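Local coordinates for protein ATP-dependent DNA helicase RecQ (PDB 3IUO) that probably couples ATP hydrolysis to 3'-5' translocation and duplex DNA unwinding, the piece described here being its C-terminal helical domain, at residues Q28-I38 with R62-N70; F46-E54 with E107-K115. All blocks are in the same frame, centred on the assembly; numbering follows the deposited sequence. Where two conformers were deposited one is given.

Contact 1 of 2, residues Q28-I38 with R62-N70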
loop_
_atom_site.group_PDB
_atom_site.type_symbol
_atom_site.label_atom_id
_atom_site.label_comp_id
_atom_site.label_asym_id
_atom_site.label_seq_id
_atom_site.Cartn_x
_atom_site.Cartn_y
_atom_site.Cartn_z
ATOM N N GLN B 28 7.624 22.880 -9.492
ATOM C CA GLN B 28 6.861 22.862 -10.743
ATOM C C GLN B 28 5.383 22.553 -10.501
ATOM O O GLN B 28 4.497 23.205 -11.062
ATOM C CB GLN B 28 7.466 21.886 -11.757
ATOM C CG GLN B 28 8.722 22.442 -12.444
ATOM C CD GLN B 28 9.509 21.347 -13.134
ATOM O OE1 GLN B 28 9.931 20.362 -12.502
ATOM N NE2 GLN B 28 9.708 21.499 -14.427
ATOM N N ILE B 29 5.116 21.581 -9.634
ATOM C CA ILE B 29 3.740 21.205 -9.371
ATOM C C ILE B 29 3.045 22.350 -8.656
ATOM O O ILE B 29 1.901 22.665 -8.962
ATOM C CB ILE B 29 3.645 19.903 -8.563
ATOM C CG1 ILE B 29 4.017 18.693 -9.458
ATOM C CG2 ILE B 29 2.233 19.720 -7.988
ATOM C CD1 ILE B 29 4.234 17.391 -8.698
ATOM N N ASP B 30 3.749 23.009 -7.738
ATOM C CA ASP B 30 3.166 24.147 -7.027
ATOM C C ASP B 30 2.806 25.269 -7.993
ATOM O O ASP B 30 1.828 25.988 -7.771
ATOM C CB ASP B 30 4.116 24.666 -5.947
ATOM C CG ASP B 30 3.442 25.659 -4.988
ATOM O OD1 ASP B 30 2.194 25.722 -4.913
ATOM O OD2 ASP B 30 4.171 26.399 -4.295
ATOM N N ARG B 31 3.609 25.398 -9.051
ATOM C CA ARG B 31 3.402 26.409 -10.096
ATOM C C ARG B 31 2.437 25.924 -11.179
ATOM O O ARG B 31 2.272 26.592 -12.199
ATOM C CB ARG B 31 4.728 26.843 -10.748
ATOM C CG ARG B 31 5.724 27.521 -9.803
ATOM C CD ARG B 31 6.887 28.225 -10.511
ATOM N NE ARG B 31 7.294 27.616 -11.787
ATOM C CZ ARG B 31 8.321 26.777 -11.951
ATOM N NH1 ARG B 31 9.082 26.413 -10.922
ATOM N NH2 ARG B 31 8.597 26.306 -13.165
ATOM N N LYS B 32 1.811 24.771 -10.966
ATOM C CA LYS B 32 0.765 24.258 -11.856
ATOM C C LYS B 32 1.267 23.960 -13.278
ATOM O O LYS B 32 0.580 24.232 -14.272
ATOM C CB LYS B 32 -0.458 25.198 -11.871
ATOM C CG LYS B 32 -1.514 24.958 -10.795
ATOM C CD LYS B 32 -0.999 24.673 -9.390
ATOM C CE LYS B 32 -1.959 25.239 -8.323
ATOM N NZ LYS B 32 -2.370 24.223 -7.301
ATOM N N VAL B 33 2.495 23.458 -13.371
ATOM C CA VAL B 33 3.064 23.025 -14.653
ATOM C C VAL B 33 2.512 21.620 -14.930
ATOM O O VAL B 33 2.515 20.779 -14.042
ATOM C CB VAL B 33 4.611 22.981 -14.594
ATOM C CG1 VAL B 33 5.202 22.524 -15.920
ATOM C CG2 VAL B 33 5.156 24.344 -14.221
ATOM N N ALA B 34 2.046 21.368 -16.153
ATOM C CA ALA B 34 1.450 20.071 -16.494
ATOM C C ALA B 34 2.474 18.960 -16.278
ATOM O O ALA B 34 3.660 19.132 -16.568
ATOM C CB ALA B 34 0.931 20.067 -17.930
ATOM N N LEU B 35 2.018 17.835 -15.730
ATOM C CA LEU B 35 2.935 16.753 -15.380
ATOM C C LEU B 35 3.693 16.206 -16.585
ATOM O O LEU B 35 4.875 15.873 -16.472
ATOM C CB LEU B 35 2.227 15.641 -14.606
ATOM C CG LEU B 35 2.286 15.801 -13.078
ATOM C CD1 LEU B 35 1.488 17.016 -12.622
ATOM C CD2 LEU B 35 1.802 14.530 -12.384
ATOM N N ASP B 36 3.037 16.136 -17.738
ATOM C CA ASP B 36 3.740 15.697 -18.935
ATOM C C ASP B 36 4.836 16.716 -19.332
ATOM O O ASP B 36 5.916 16.325 -19.779
ATOM C CB ASP B 36 2.772 15.330 -20.083
ATOM C CG ASP B 36 1.764 16.431 -20.405
ATOM O OD1 ASP B 36 1.454 17.291 -19.544
ATOM O OD2 ASP B 36 1.268 16.433 -21.545
ATOM N N ASP B 37 4.583 18.008 -19.117
ATOM C CA ASP B 37 5.613 19.032 -19.329
ATOM C C ASP B 37 6.747 18.936 -18.309
ATOM O O ASP B 37 7.921 19.119 -18.654
ATOM C CB ASP B 37 5.019 20.447 -19.337
ATOM C CG ASP B 37 4.136 20.709 -20.544
ATOM O OD1 ASP B 37 4.177 19.927 -21.522
ATOM O OD2 ASP B 37 3.398 21.717 -20.510
ATOM N N ILE B 38 6.408 18.624 -17.061
ATOM C CA ILE B 38 7.433 18.389 -16.059
ATOM C C ILE B 38 8.337 17.208 -16.489
ATOM O O ILE B 38 9.553 17.307 -16.426
ATOM C CB ILE B 38 6.808 18.125 -14.646
ATOM C CG1 ILE B 38 6.042 19.356 -14.152
ATOM C CG2 ILE B 38 7.882 17.741 -13.653
ATOM C CD1 ILE B 38 5.330 19.162 -12.789
ATOM N N ARG B 62 2.920 17.171 0.776
ATOM C CA ARG B 62 1.532 17.329 0.351
ATOM C C ARG B 62 1.463 18.060 -0.975
ATOM O O ARG B 62 1.358 19.275 -1.025
ATOM C CB ARG B 62 0.708 18.056 1.440
ATOM C CG ARG B 62 -0.799 17.981 1.172
ATOM C CD ARG B 62 -1.582 18.680 2.310
ATOM N NE ARG B 62 -3.035 18.577 2.063
ATOM C CZ ARG B 62 -3.826 17.609 2.533
ATOM N NH1 ARG B 62 -3.364 16.621 3.315
ATOM N NH2 ARG B 62 -5.128 17.652 2.194
ATOM N N ILE B 63 1.482 17.321 -2.054
ATOM C CA ILE B 63 1.360 17.952 -3.369
ATOM C C ILE B 63 -0.079 17.913 -3.846
ATOM O O ILE B 63 -0.848 16.967 -3.512
ATOM C CB ILE B 63 2.246 17.272 -4.403
ATOM C CG1 ILE B 63 1.899 15.785 -4.499
ATOM C CG2 ILE B 63 3.734 17.456 -4.046
ATOM C CD1 ILE B 63 2.485 15.138 -5.751
ATOM N N ASN B 64 -0.426 18.898 -4.669
ATOM C CA ASN B 64 -1.721 18.891 -5.267
ATOM C C ASN B 64 -1.645 18.866 -6.774
ATOM O O ASN B 64 -1.167 19.807 -7.387
ATOM C CB ASN B 64 -2.570 20.067 -4.787
ATOM C CG ASN B 64 -4.033 19.820 -5.089
ATOM O OD1 ASN B 64 -4.434 19.813 -6.241
ATOM N ND2 ASN B 64 -4.814 19.509 -4.054
ATOM N N ILE B 65 -2.131 17.773 -7.364
ATOM C CA ILE B 65 -2.138 17.642 -8.832
ATOM C C ILE B 65 -3.545 17.690 -9.458
ATOM O O ILE B 65 -3.745 17.197 -10.572
ATOM C CB ILE B 65 -1.361 16.361 -9.296
ATOM C CG1 ILE B 65 -1.972 15.093 -8.705
ATOM C CG2 ILE B 65 0.117 16.463 -8.874
ATOM C CD1 ILE B 65 -1.606 13.813 -9.478
ATOM N N ASP B 66 -4.517 18.229 -8.724
ATOM C CA ASP B 66 -5.899 18.340 -9.233
ATOM C C ASP B 66 -5.960 19.100 -10.541
ATOM O O ASP B 66 -6.726 18.716 -11.430
ATOM C CB ASP B 66 -6.825 19.054 -8.244
ATOM C CG ASP B 66 -7.075 18.263 -6.980
ATOM O OD1 ASP B 66 -6.696 17.071 -6.919
ATOM O OD2 ASP B 66 -7.657 18.851 -6.036
ATOM N N TYR B 67 -5.154 20.157 -10.675
ATOM C CA TYR B 67 -5.153 20.980 -11.883
ATOM C C TYR B 67 -4.867 20.136 -13.128
ATOM O O TYR B 67 -5.432 20.367 -14.185
ATOM C CB TYR B 67 -4.113 22.091 -11.752
ATOM C CG TYR B 67 -2.677 21.623 -11.763
ATOM C CD1 TYR B 67 -1.941 21.589 -12.943
ATOM C CD2 TYR B 67 -2.047 21.218 -10.581
ATOM C CE1 TYR B 67 -0.621 21.161 -12.954
ATOM C CE2 TYR B 67 -0.723 20.782 -10.577
ATOM C CZ TYR B 67 -0.024 20.746 -11.767
ATOM O OH TYR B 67 1.286 20.335 -11.758
ATOM N N PHE B 68 -3.986 19.151 -12.987
ATOM C CA PHE B 68 -3.619 18.294 -14.102
ATOM C C PHE B 68 -4.638 17.171 -14.318
ATOM O O PHE B 68 -5.086 16.942 -15.443
ATOM C CB PHE B 68 -2.193 17.762 -13.914
ATOM C CG PHE B 68 -1.758 16.781 -14.975
ATOM C CD1 PHE B 68 -1.329 17.225 -16.215
ATOM C CD2 PHE B 68 -1.764 15.411 -14.714
ATOM C CE1 PHE B 68 -0.915 16.321 -17.196
ATOM C CE2 PHE B 68 -1.361 14.511 -15.667
ATOM C CZ PHE B 68 -0.932 14.963 -16.926
ATOM N N ILE B 69 -5.008 16.483 -13.246
ATOM C CA ILE B 69 -6.004 15.406 -13.327
ATOM C C ILE B 69 -7.308 15.925 -13.929
ATOM O O ILE B 69 -7.859 15.306 -14.849
ATOM C CB ILE B 69 -6.272 14.770 -11.958
ATOM C CG1 ILE B 69 -5.025 13.993 -11.511
ATOM C CG2 ILE B 69 -7.552 13.904 -11.990
ATOM C CD1 ILE B 69 -5.189 13.366 -10.181
ATOM N N ASN B 70 -7.789 17.063 -13.427
ATOM C CA ASN B 70 -9.029 17.666 -13.941
ATOM C C ASN B 70 -8.968 18.074 -15.423
ATOM O O ASN B 70 -9.997 18.101 -16.112
ATOM C CB ASN B 70 -9.438 18.862 -13.073
ATOM C CG ASN B 70 -9.763 18.468 -11.631
ATOM O OD1 ASN B 70 -10.192 17.346 -11.348
ATOM N ND2 ASN B 70 -9.544 19.398 -10.709
HETATM O O HOH W 1 -0.229 22.308 -7.230
HETATM O O HOH W 2 -4.455 21.867 -8.257
#
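Y67 reaches across from the first turn of helix 66-72 and gives its phenol hydroxyl to a backbone carbonyl in the linker between helices 15-30 and 35-41: OH donates to V33 O over 2.6 Å. The hydroxyl approaches from above the plane of that carbonyl, 39° out of it. One face of the ring is covered by K32, whose CA lies 3.7 Å from the ring centroid in a CH-pi contact, with CG and CD continuing over it; the CB of F68 backs the opposite face. This placement follows from chi1 of 69°, which sets Y67 CG between its own backbone N and carbonyl carbon. F68 is turned the other way, CG anti to the backbone N (chi1 176°), and takes L35 CB squarely over its ring, 3.8 Å from the centroid. I29 CG2 meets I65 CG2 at 4.0 Å; in the conformer described, one of two, L35 CD1 lies near the same methyl.

One water donates to I29 O and N64 O and accepts from K32 NZ; a second accepts from Y67 N and donates to N64 OD1. That same N64 OD1 accepts from D66 N at 2.9 Å, an Asx turn leading into the helix. K32, with positive phi, is the C' residue of the Schellman motif closing helix 15-30, which places its CA over the tyrosine ring. Farther out, I63 packs on I114, and I65 on L111 and I114, of helix 106-121, while F68 touches F46. The contact lies within the family's helix-turn-helix region and shows a helix end held by an aromatic side chain: the phenol satisfies the carbonyl of V33, whose N-H closes the Schellman motif, while its ring joins that turn to the start of helix 66-72.

Contact 2 of 2, residues F46-E54 with E107-K115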
loop_
_atom_site.group_PDB
_atom_site.type_symbol
_atom_site.label_atom_id
_atom_site.label_comp_id
_atom_site.label_asym_id
_atom_site.label_seq_id
_atom_site.Cartn_x
_atom_site.Cartn_y
_atom_site.Cartn_z
ATOM N N PHE B 46 6.761 9.539 -19.063
ATOM C CA PHE B 46 5.684 9.790 -18.107
ATOM C C PHE B 46 5.702 8.836 -16.902
ATOM O O PHE B 46 5.626 9.280 -15.748
ATOM C CB PHE B 46 4.309 9.818 -18.790
ATOM C CG PHE B 46 3.260 10.497 -17.963
ATOM C CD1 PHE B 46 3.271 11.874 -17.811
ATOM C CD2 PHE B 46 2.282 9.762 -17.317
ATOM C CE1 PHE B 46 2.323 12.505 -17.027
ATOM C CE2 PHE B 46 1.333 10.381 -16.529
ATOM C CZ PHE B 46 1.340 11.761 -16.390
ATOM N N PRO B 47 5.835 7.522 -17.155
ATOM C CA PRO B 47 5.859 6.620 -16.001
ATOM C C PRO B 47 7.024 6.866 -15.044
ATOM O O PRO B 47 6.853 6.702 -13.827
ATOM C CB PRO B 47 5.972 5.240 -16.643
ATOM C CG PRO B 47 5.396 5.417 -17.980
ATOM C CD PRO B 47 5.825 6.770 -18.421
ATOM N N GLU B 48 8.176 7.270 -15.575
ATOM C CA GLU B 48 9.309 7.639 -14.733
ATOM C C GLU B 48 8.974 8.867 -13.894
ATOM O O GLU B 48 9.357 8.935 -12.730
ATOM C CB GLU B 48 10.562 7.922 -15.561
ATOM C CG GLU B 48 11.211 6.692 -16.204
ATOM C CD GLU B 48 12.275 7.040 -17.254
ATOM O OE1 GLU B 48 12.250 8.151 -17.831
ATOM O OE2 GLU B 48 13.132 6.179 -17.528
ATOM N N LEU B 49 8.283 9.836 -14.480
ATOM C CA LEU B 49 7.848 10.994 -13.681
ATOM C C LEU B 49 6.910 10.553 -12.550
ATOM O O LEU B 49 7.067 10.977 -11.401
ATOM C CB LEU B 49 7.205 12.071 -14.563
ATOM C CG LEU B 49 6.697 13.264 -13.744
ATOM C CD1 LEU B 49 7.807 13.944 -12.933
ATOM C CD2 LEU B 49 6.012 14.212 -14.651
ATOM N N LEU B 50 5.948 9.689 -12.877
ATOM C CA LEU B 50 5.040 9.164 -11.874
ATOM C C LEU B 50 5.797 8.530 -10.721
ATOM O O LEU B 50 5.416 8.724 -9.555
ATOM C CB LEU B 50 4.033 8.172 -12.475
ATOM C CG LEU B 50 2.973 8.750 -13.427
ATOM C CD1 LEU B 50 2.185 7.620 -14.079
ATOM C CD2 LEU B 50 2.038 9.721 -12.731
ATOM N N SER B 51 6.862 7.784 -11.043
ATOM C CA SER B 51 7.660 7.152 -9.990
ATOM C C SER B 51 8.304 8.184 -9.073
ATOM O O SER B 51 8.343 8.000 -7.860
ATOM C CB SER B 51 8.687 6.216 -10.572
ATOM O OG SER B 51 8.050 5.135 -11.227
ATOM N N GLU B 52 8.805 9.271 -9.652
ATOM C CA GLU B 52 9.385 10.340 -8.824
ATOM C C GLU B 52 8.346 11.052 -7.958
ATOM O O GLU B 52 8.595 11.328 -6.778
ATOM C CB GLU B 52 10.086 11.383 -9.690
ATOM C CG GLU B 52 11.200 10.819 -10.552
ATOM C CD GLU B 52 12.428 10.374 -9.773
ATOM O OE1 GLU B 52 12.593 10.768 -8.600
ATOM O OE2 GLU B 52 13.260 9.648 -10.361
ATOM N N VAL B 53 7.176 11.314 -8.526
ATOM C CA VAL B 53 6.079 11.964 -7.763
ATOM C C VAL B 53 5.621 11.009 -6.635
ATOM O O VAL B 53 5.371 11.444 -5.523
ATOM C CB VAL B 53 4.924 12.353 -8.686
ATOM C CG1 VAL B 53 3.740 12.830 -7.873
ATOM C CG2 VAL B 53 5.385 13.423 -9.675
ATOM N N GLU B 54 5.554 9.698 -6.903
ATOM C CA GLU B 54 5.260 8.751 -5.833
ATOM C C GLU B 54 6.286 8.806 -4.675
ATOM O O GLU B 54 5.917 8.866 -3.500
ATOM C CB GLU B 54 5.150 7.327 -6.384
ATOM C CG GLU B 54 3.892 7.175 -7.233
ATOM C CD GLU B 54 3.881 5.971 -8.198
ATOM O OE1 GLU B 54 4.916 5.308 -8.423
ATOM O OE2 GLU B 54 2.816 5.709 -8.781
ATOM N N GLU B 107 -1.691 4.203 -15.624
ATOM C CA GLU B 107 -1.440 5.635 -15.432
ATOM C C GLU B 107 -2.586 6.391 -14.760
ATOM O O GLU B 107 -2.341 7.254 -13.886
ATOM C CB GLU B 107 -1.013 6.308 -16.728
ATOM C CG GLU B 107 0.379 5.882 -17.122
ATOM C CD GLU B 107 0.839 6.468 -18.425
ATOM O OE1 GLU B 107 0.190 7.412 -18.918
ATOM O OE2 GLU B 107 1.876 5.989 -18.941
ATOM N N GLU B 108 -3.820 6.088 -15.147
ATOM C CA GLU B 108 -4.960 6.744 -14.493
ATOM C C GLU B 108 -4.990 6.414 -13.009
ATOM O O GLU B 108 -5.176 7.305 -12.178
ATOM C CB GLU B 108 -6.267 6.297 -15.116
ATOM C CG GLU B 108 -6.573 6.932 -16.438
ATOM C CD GLU B 108 -7.842 6.348 -17.041
ATOM O OE1 GLU B 108 -7.880 5.117 -17.323
ATOM O OE2 GLU B 108 -8.807 7.115 -17.227
ATOM N N ILE B 109 -4.775 5.136 -12.701
ATOM C CA ILE B 109 -4.845 4.631 -11.339
ATOM C C ILE B 109 -3.702 5.213 -10.518
ATOM O O ILE B 109 -3.933 5.656 -9.378
ATOM C CB ILE B 109 -4.834 3.088 -11.293
ATOM C CG1 ILE B 109 -6.134 2.536 -11.887
ATOM C CG2 ILE B 109 -4.666 2.617 -9.846
ATOM C CD1 ILE B 109 -6.087 1.039 -12.153
ATOM N N ARG B 110 -2.492 5.235 -11.090
ATOM C CA ARG B 110 -1.362 5.855 -10.399
ATOM C C ARG B 110 -1.587 7.338 -10.071
ATOM O O ARG B 110 -1.255 7.785 -8.965
ATOM C CB ARG B 110 -0.052 5.686 -11.171
ATOM C CG ARG B 110 0.390 4.250 -11.176
ATOM C CD ARG B 110 1.594 4.064 -12.075
ATOM N NE ARG B 110 2.822 4.546 -11.437
ATOM C CZ ARG B 110 4.005 4.586 -12.032
ATOM N NH1 ARG B 110 4.133 4.235 -13.308
ATOM N NH2 ARG B 110 5.076 4.984 -11.367
ATOM N N LEU B 111 -2.132 8.113 -11.021
ATOM C CA LEU B 111 -2.422 9.525 -10.788
ATOM C C LEU B 111 -3.400 9.727 -9.637
ATOM O O LEU B 111 -3.194 10.595 -8.778
ATOM C CB LEU B 111 -2.971 10.181 -12.065
ATOM C CG LEU B 111 -1.884 10.497 -13.105
ATOM C CD1 LEU B 111 -2.522 10.910 -14.458
ATOM C CD2 LEU B 111 -0.923 11.627 -12.649
ATOM N N VAL B 112 -4.492 8.972 -9.635
ATOM C CA VAL B 112 -5.501 9.189 -8.617
ATOM C C VAL B 112 -4.955 8.723 -7.274
ATOM O O VAL B 112 -5.289 9.335 -6.261
ATOM C CB VAL B 112 -6.839 8.507 -8.949
ATOM C CG1 VAL B 112 -7.888 8.754 -7.854
ATOM C CG2 VAL B 112 -7.343 9.062 -10.261
ATOM N N ARG B 113 -4.141 7.665 -7.285
ATOM C CA ARG B 113 -3.536 7.146 -6.053
ATOM C C ARG B 113 -2.606 8.222 -5.440
ATOM O O ARG B 113 -2.600 8.397 -4.226
ATOM C CB ARG B 113 -2.775 5.865 -6.383
ATOM C CG ARG B 113 -2.069 5.218 -5.188
ATOM C CD ARG B 113 -1.455 3.892 -5.554
ATOM N NE ARG B 113 -0.702 3.332 -4.415
ATOM C CZ ARG B 113 0.581 3.571 -4.200
ATOM N NH1 ARG B 113 1.256 4.371 -5.024
ATOM N NH2 ARG B 113 1.174 3.041 -3.142
ATOM N N ILE B 114 -1.848 8.928 -6.271
ATOM C CA ILE B 114 -1.025 10.079 -5.778
ATOM C C ILE B 114 -1.896 11.101 -5.083
ATOM O O ILE B 114 -1.597 11.538 -3.962
ATOM C CB ILE B 114 -0.200 10.712 -6.922
ATOM C CG1 ILE B 114 0.935 9.747 -7.317
ATOM C CG2 ILE B 114 0.316 12.113 -6.568
ATOM C CD1 ILE B 114 1.431 9.975 -8.736
ATOM N N LYS B 115 -2.992 11.490 -5.742
ATOM C CA LYS B 115 -3.926 12.470 -5.186
ATOM C C LYS B 115 -4.451 11.977 -3.817
ATOM O O LYS B 115 -4.449 12.709 -2.814
ATOM C CB LYS B 115 -5.075 12.641 -6.171
ATOM C CG LYS B 115 -6.233 13.465 -5.611
ATOM C CD LYS B 115 -7.305 13.584 -6.660
ATOM C CE LYS B 115 -8.642 14.016 -6.061
ATOM N NZ LYS B 115 -8.586 15.428 -5.540
HETATM O O HOH W 3 0.519 5.978 -7.489
#
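Two nearly parallel helices, 46-58 and 106-121, pack here by knobs-into-holes, their short segments inclined at 20° with axes 10.6 Å apart. L50 of the first enters the hole formed by E107, R110, L111 and I114; R110 of the second fills the reciprocal one, among P47, L50, S51 and E54. The arginine grips E54 side-on with two nitrogens. R110 NE reaches E54 OE2 over 2.9 Å, almost straight at 171° and on the syn side of the carboxylate, while R110 NH2 reaches E54 OE1 at 3.0 Å from above the carboxylate plane. The two flat groups are tilted 42° against each other, although both oxygens stay close to the guanidinium plane. R110 NH2 also donates to S51 OG in that plane, a more bent bond of 3.0 Å, and L50 CB sits over the centre of one guanidinium face. A bend at chi3 swings the guanidinium across to helix 46-58, beside S51 and E54.

Away from the salt bridge the packing is apolar: L50 CD2 lies 3.5 Å from L111 CD2, and V53 CG1 meets I114 CG2 at 3.7 Å. A water donates to E54 OE2 and to R110 O and accepts from R113 NH1. R113 has its own salt bridge with D91 and packs on T90 of the second subunit. The buried arginine thus brings its charge into the interface together with a carboxylate that probably offsets it, and the three hydrogen bonds plus the leucine against its face fix the guanidinium's rotation.

How the contacts relate
Followed from the N terminus, the chain passes through 28-38, then 46-54, then 62-70 and finally 107-115, so the two contacts cross rather than nest. Contact 1 closes the shorter loop, bringing the start of helix 66-72 back to the linker between the first two helices; contact 2 closes the longer one, returning helix 106-121 to helix 46-58. Their centres lie 11 Å apart and they share borders: I38 of contact 1 packs on L49, I63 on V53, I65 on L111, and D66 forms a salt bridge with K115. Together they join the helix-turn-helix region to the C-terminal helix, with helix 46-58 taking part in contact 2 and touching residues of contact 1 as well.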